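Local coordinates for 3-oxosteroid 1-dehydrogenase (Sterolibacterium denitrificans, PDB 7P18), which probably catalyses the FAD-dependent 1,2-dehydrogenation of 3-oxosteroids to 3-oxo-Delta(1)-steroids, passing the electrons to an acceptor, at residues Phe338-Leu343 / Asn394-Pro399; Val171-Glu176 / Arg465-Tyr470. All blocks are in the same frame, centred on the assembly; numbering follows the deposited sequence. Where two conformers were deposited one is given.

Contact 1 and contact 2, their centres about 10 Å apart, are both partly buried and lie on the same side of the chain's centre, with contact 1 nested inside the chain loop closed by contact 2. Contact 1 reaches the steroid through Phe-338 and is tied by a carboxylate that takes a backbone N-H, with a thioether and a leucine packed beside it. Contact 2, farther from the centre and ending in the exposed Tyr-470, depends mostly on backbone carbonyls and van der Waals touches, with one weak hydrogen bond. They share no segment, yet they meet: Tyr-395 OH approaches Asp-469 OD2, probably hydrogen-bonded, and Leu-343 and Ala-339 touch Tyr-467.

Contact 1. Residues Phe338-Leu343 / Asn394-Pro399; sequences FAERNL and NYPMGP. With ANB (androsta-1,4-diene-3,17-dione), chain D.
Glu-340 reaches across to Met-397 and Gly-398 of the 394-399 loop, two residues after Phe-338, which turns one ring face to androsta-1,4-diene-3,17-dione, with ANB C11 lying 3.6 Å from Phe-338 CG and offset toward the rim. The carboxylate of Glu-340 is held by two backbone N-H groups, one from each segment. Gly-398 N donates to Glu-340 OE2 over 2.9 Å, coming from above the carboxylate plane, and Ala-339 N donates to Glu-340 OE1 at 3.2 Å on the anti side. A water gives one hydrogen to Glu-340 OE2 and another to Gly-398 O, bridging the same two residues. The bend at chi2 (98°) folds the acid end back to Ala-339 N while CB stays against the thioether: Met-397 SD lies 3.6 Å from Glu-340 CB, and the terminal methyl, Met-397 CE, sits 3.5 Å from Glu-340 O. Were Glu-340 an alanine, Gly-398 N and the bridging water would probably lose their shared acceptor, and the glycine turn would be likelier to shift. Gly-398 has positive phi, and a side chain there would clash with Pro-399. Just after the 3-10 segment, Leu-343 crosses Tyr-395 obliquely. Its CD1 lies 3.8 Å from Tyr-395 CB, and CD2 rests over one ring face, opposite Asn-394 CB. Around this pair of loops, helix 389-394 supplies Phe-391 against Leu-343, Met-397 and, edge-to-face, the ring of Tyr-395, strand 486-502 meets Met-397 through Met-489, and strand 320-326 packs on Phe-338 through Val-323.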
# COMPACT_ATOMS: atom_id res chain seq x y z
N PHE A 338 7.81 -4.60 4.44
CA PHE A 338 8.01 -3.98 3.10
C PHE A 338 9.48 -3.93 2.74
O PHE A 338 9.80 -4.32 1.59
CB PHE A 338 7.38 -2.60 3.02
CG PHE A 338 5.89 -2.61 3.23
CD1 PHE A 338 5.03 -2.86 2.18
CD2 PHE A 338 5.35 -2.40 4.49
CE1 PHE A 338 3.66 -2.86 2.36
CE2 PHE A 338 3.98 -2.43 4.67
CZ PHE A 338 3.13 -2.66 3.61
N ALA A 339 10.34 -3.46 3.65
CA ALA A 339 11.75 -3.12 3.35
C ALA A 339 12.75 -4.09 4.00
O ALA A 339 13.85 -4.27 3.45
CB ALA A 339 12.02 -1.73 3.85
N GLU A 340 12.42 -4.58 5.20
CA GLU A 340 13.43 -5.14 6.16
C GLU A 340 13.93 -6.50 5.68
O GLU A 340 15.05 -6.91 6.06
CB GLU A 340 12.85 -5.27 7.57
CG GLU A 340 12.25 -4.00 8.10
CD GLU A 340 10.73 -3.93 7.95
OE1 GLU A 340 10.23 -4.10 6.79
OE2 GLU A 340 10.06 -3.65 8.96
N ARG A 341 13.16 -7.21 4.84
CA ARG A 341 13.58 -8.53 4.31
C ARG A 341 14.85 -8.40 3.44
O ARG A 341 15.57 -9.41 3.27
CB ARG A 341 12.48 -9.21 3.49
CG ARG A 341 11.21 -9.53 4.27
CD ARG A 341 10.08 -9.97 3.35
NE ARG A 341 9.44 -8.82 2.72
CZ ARG A 341 9.61 -8.45 1.45
NH1 ARG A 341 10.36 -9.15 0.62
NH2 ARG A 341 8.95 -7.41 0.99
N ASN A 342 15.11 -7.24 2.88
CA ASN A 342 16.27 -7.01 1.96
C ASN A 342 17.56 -6.96 2.77
O ASN A 342 18.67 -7.08 2.16
CB ASN A 342 16.15 -5.73 1.16
CG ASN A 342 15.00 -5.74 0.17
OD1 ASN A 342 13.93 -6.23 0.50
ND2 ASN A 342 15.19 -5.09 -0.97
N LEU A 343 17.46 -6.78 4.09
CA LEU A 343 18.64 -6.64 4.99
C LEU A 343 19.41 -7.95 5.08
O LEU A 343 18.88 -9.05 4.91
CB LEU A 343 18.20 -6.10 6.35
CG LEU A 343 17.73 -4.65 6.31
CD1 LEU A 343 17.03 -4.29 7.61
CD2 LEU A 343 18.88 -3.71 6.07
N ASN A 394 21.23 -5.20 15.14
CA ASN A 394 21.47 -4.14 14.12
C ASN A 394 20.18 -3.59 13.48
O ASN A 394 20.18 -2.40 13.11
CB ASN A 394 22.47 -4.60 13.08
CG ASN A 394 23.86 -4.57 13.70
OD1 ASN A 394 24.42 -5.59 14.06
ND2 ASN A 394 24.26 -3.40 14.13
N TYR A 395 19.13 -4.40 13.33
CA TYR A 395 18.09 -4.12 12.30
C TYR A 395 16.69 -4.20 12.87
O TYR A 395 16.45 -4.98 13.78
CB TYR A 395 18.22 -5.11 11.15
CG TYR A 395 19.55 -5.09 10.44
CD1 TYR A 395 20.11 -3.90 10.02
CD2 TYR A 395 20.21 -6.26 10.15
CE1 TYR A 395 21.31 -3.88 9.32
CE2 TYR A 395 21.43 -6.25 9.48
CZ TYR A 395 21.98 -5.05 9.06
OH TYR A 395 23.16 -5.05 8.38
N PRO A 396 15.74 -3.43 12.31
CA PRO A 396 14.32 -3.56 12.66
C PRO A 396 13.77 -4.76 11.89
O PRO A 396 14.39 -5.21 10.93
CB PRO A 396 13.72 -2.24 12.19
CG PRO A 396 14.53 -1.85 11.01
CD PRO A 396 15.93 -2.44 11.24
N MET A 397 12.62 -5.27 12.33
CA MET A 397 11.84 -6.28 11.57
C MET A 397 10.37 -6.15 11.98
O MET A 397 9.98 -6.68 13.03
CB MET A 397 12.37 -7.69 11.80
CG MET A 397 11.74 -8.73 10.85
SD MET A 397 11.94 -8.38 9.09
CE MET A 397 13.72 -8.54 8.88
N GLY A 398 9.60 -5.42 11.19
CA GLY A 398 8.22 -5.04 11.53
C GLY A 398 8.14 -4.41 12.90
O GLY A 398 8.82 -3.41 13.14
N PRO A 399 7.38 -4.99 13.86
CA PRO A 399 7.29 -4.39 15.19
C PRO A 399 8.60 -4.45 16.00
O PRO A 399 8.68 -3.73 16.94
CB PRO A 399 6.20 -5.23 15.88
CG PRO A 399 6.32 -6.58 15.20
CD PRO A 399 6.62 -6.26 13.76
C1 ANB D . 4.77 0.34 0.51
C10 ANB D . 6.01 1.18 0.66
C11 ANB D . 5.91 0.94 3.26
C12 ANB D . 6.21 1.56 4.64
C13 ANB D . 7.57 2.24 4.64
C14 ANB D . 7.55 3.33 3.56
C15 ANB D . 8.79 4.17 3.86
C16 ANB D . 8.88 4.17 5.40
C17 ANB D . 7.95 3.06 5.86
C18 ANB D . 8.73 1.23 4.48
C19 ANB D . 7.22 0.22 0.47
C2 ANB D . 4.12 0.17 -0.64
C3 ANB D . 4.39 1.04 -1.79
C4 ANB D . 5.24 2.18 -1.49
C5 ANB D . 6.05 2.24 -0.42
C6 ANB D . 7.09 3.32 -0.29
C7 ANB D . 7.20 3.90 1.11
C8 ANB D . 7.33 2.79 2.15
C9 ANB D . 6.07 1.89 2.07
O1 ANB D . 3.91 0.83 -2.91
O2 ANB D . 7.61 2.87 7.00
O HOH W 1 10.12 -1.86 11.39

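Contact 2. Residues Val171-Glu176 / Arg465-Tyr470; sequences VMLAKE and RYYGDY
This is a contact between two helix ends: the close of helix 166-174 lies against the loop that leaves helix 462-466. Ala-174 and Asp-469 come nearest, their CA atoms 4.9 Å apart. Ala-174 packs against the turn with its CA 3.6 Å from Gly-468 O, its CB also close to that carbonyl. The carbonyl of Ala-174 accepts a weak hydrogen bond in its turn, Tyr-470 N lying 3.4 Å from Ala-174 O with an N-H...O angle of 136°. On one flank Leu-173 crosses Tyr-467 at about a right angle, with Leu-173 CD1 3.7 Å from Tyr-467 CD1. With CG anti to the backbone N (chi1 -170°), the leucine sends this methyl to both the ring and Tyr-467 O, a carbonyl buried without a polar partner. The phenol end of Tyr-467 bonds to the hydroxyl of Tyr-115, a residue of the steroid pocket, while Tyr-466 CD2 sits over the centre of one face of the Tyr-467 ring.

A Schellman motif ends the first helix. Lys-175, with positive phi, is its C-prime residue; Glu-176 N returns to Val-171 O at 2.8 Å, and Lys-175 N makes a weak bond to Met-172 O. The turn lays the lysine chain beside Asp-469, with Lys-175 CD 3.9 Å from Asp-469 OD2. Their charged ends stay apart, Lys-175 NZ being 5.8 Å from Asp-469 OD2, so any attraction is probably long-range; Asp-469 OD2 instead meets Tyr-395 OH. Beyond the turn, Tyr-470 lays its CD2 3.8 Å from Lys-175 O at the exposed margin. Glu-176 forms a salt bridge with Arg-114, and a water that donates to Tyr-466 O also reaches Glu-176 OE2 weakly.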
# COMPACT_ATOMS: atom_id res chain seq x y z
N VAL A 171 17.73 6.54 4.71
CA VAL A 171 19.10 6.74 5.26
C VAL A 171 19.32 5.85 6.49
O VAL A 171 20.40 5.24 6.62
CB VAL A 171 19.27 8.23 5.63
CG1 VAL A 171 20.52 8.42 6.45
CG2 VAL A 171 19.23 9.15 4.43
N MET A 172 18.33 5.80 7.38
CA MET A 172 18.42 5.10 8.69
C MET A 172 18.33 3.57 8.50
O MET A 172 19.11 2.85 9.16
CB MET A 172 17.29 5.57 9.61
CG MET A 172 17.38 7.05 9.96
SD MET A 172 16.05 7.64 11.03
CE MET A 172 15.52 6.12 11.81
N LEU A 173 17.43 3.10 7.62
CA LEU A 173 17.22 1.64 7.36
C LEU A 173 18.43 1.07 6.60
O LEU A 173 18.84 -0.07 6.91
CB LEU A 173 15.92 1.43 6.57
CG LEU A 173 15.40 -0.01 6.42
CD1 LEU A 173 16.13 -0.77 5.33
CD2 LEU A 173 15.44 -0.77 7.73
N ALA A 174 18.98 1.83 5.64
CA ALA A 174 20.15 1.41 4.84
C ALA A 174 21.46 1.66 5.63
O ALA A 174 22.51 1.09 5.22
CB ALA A 174 20.16 2.12 3.51
N LYS A 175 21.37 2.43 6.73
CA LYS A 175 22.52 2.76 7.62
C LYS A 175 23.56 3.57 6.82
O LYS A 175 24.75 3.19 6.81
CB LYS A 175 23.17 1.50 8.20
CG LYS A 175 22.23 0.61 9.01
CD LYS A 175 22.90 -0.18 10.11
CE LYS A 175 21.90 -0.65 11.15
NZ LYS A 175 22.33 -0.30 12.53
N GLU A 176 23.12 4.62 6.14
CA GLU A 176 24.01 5.52 5.37
C GLU A 176 24.59 6.54 6.35
O GLU A 176 24.07 6.69 7.45
CB GLU A 176 23.24 6.16 4.22
CG GLU A 176 22.62 5.13 3.28
CD GLU A 176 22.06 5.74 2.01
OE1 GLU A 176 21.58 6.89 2.07
OE2 GLU A 176 22.14 5.08 0.95
N ARG A 465 19.08 -4.15 -3.66
CA ARG A 465 20.18 -3.51 -2.90
C ARG A 465 19.73 -2.19 -2.28
O ARG A 465 20.36 -1.76 -1.33
CB ARG A 465 21.39 -3.30 -3.80
CG ARG A 465 22.00 -4.61 -4.29
CD ARG A 465 23.34 -4.45 -4.91
NE ARG A 465 23.38 -3.71 -6.16
CZ ARG A 465 23.34 -4.24 -7.38
NH1 ARG A 465 23.17 -5.54 -7.57
NH2 ARG A 465 23.45 -3.45 -8.44
N TYR A 466 18.64 -1.58 -2.75
CA TYR A 466 18.13 -0.30 -2.20
C TYR A 466 17.93 -0.40 -0.68
O TYR A 466 18.17 0.57 0.02
CB TYR A 466 16.85 0.13 -2.92
CG TYR A 466 16.30 1.47 -2.51
CD1 TYR A 466 17.00 2.65 -2.70
CD2 TYR A 466 15.04 1.56 -1.94
CE1 TYR A 466 16.48 3.87 -2.31
CE2 TYR A 466 14.50 2.78 -1.55
CZ TYR A 466 15.23 3.94 -1.73
OH TYR A 466 14.60 5.09 -1.35
N TYR A 467 17.40 -1.52 -0.20
CA TYR A 467 17.08 -1.75 1.23
C TYR A 467 18.08 -2.73 1.85
O TYR A 467 17.79 -3.26 2.93
CB TYR A 467 15.62 -2.19 1.36
CG TYR A 467 14.60 -1.08 1.25
CD1 TYR A 467 14.69 0.09 1.99
CD2 TYR A 467 13.49 -1.24 0.43
CE1 TYR A 467 13.72 1.09 1.90
CE2 TYR A 467 12.51 -0.26 0.34
CZ TYR A 467 12.65 0.92 1.04
OH TYR A 467 11.65 1.83 0.90
N GLY A 468 19.20 -3.03 1.18
CA GLY A 468 20.34 -3.71 1.81
C GLY A 468 21.10 -2.77 2.77
O GLY A 468 20.70 -1.61 2.92
N ASP A 469 22.14 -3.28 3.41
CA ASP A 469 23.03 -2.49 4.30
C ASP A 469 24.25 -2.09 3.46
O ASP A 469 25.01 -2.97 3.06
CB ASP A 469 23.41 -3.29 5.54
CG ASP A 469 24.24 -2.52 6.57
OD1 ASP A 469 24.92 -1.52 6.19
OD2 ASP A 469 24.20 -2.94 7.71
N TYR A 470 24.30 -0.81 3.11
CA TYR A 470 25.41 -0.03 2.49
C TYR A 470 26.78 -0.59 2.90
O TYR A 470 27.65 -0.82 2.03
CB TYR A 470 25.16 1.42 2.92
CG TYR A 470 26.30 2.39 2.74
CD1 TYR A 470 26.59 2.91 1.49
CD2 TYR A 470 27.03 2.84 3.83
CE1 TYR A 470 27.60 3.85 1.32
CE2 TYR A 470 28.05 3.77 3.68
CZ TYR A 470 28.34 4.27 2.41
OH TYR A 470 29.35 5.17 2.24
O HOH W 2 20.47 2.34 -0.40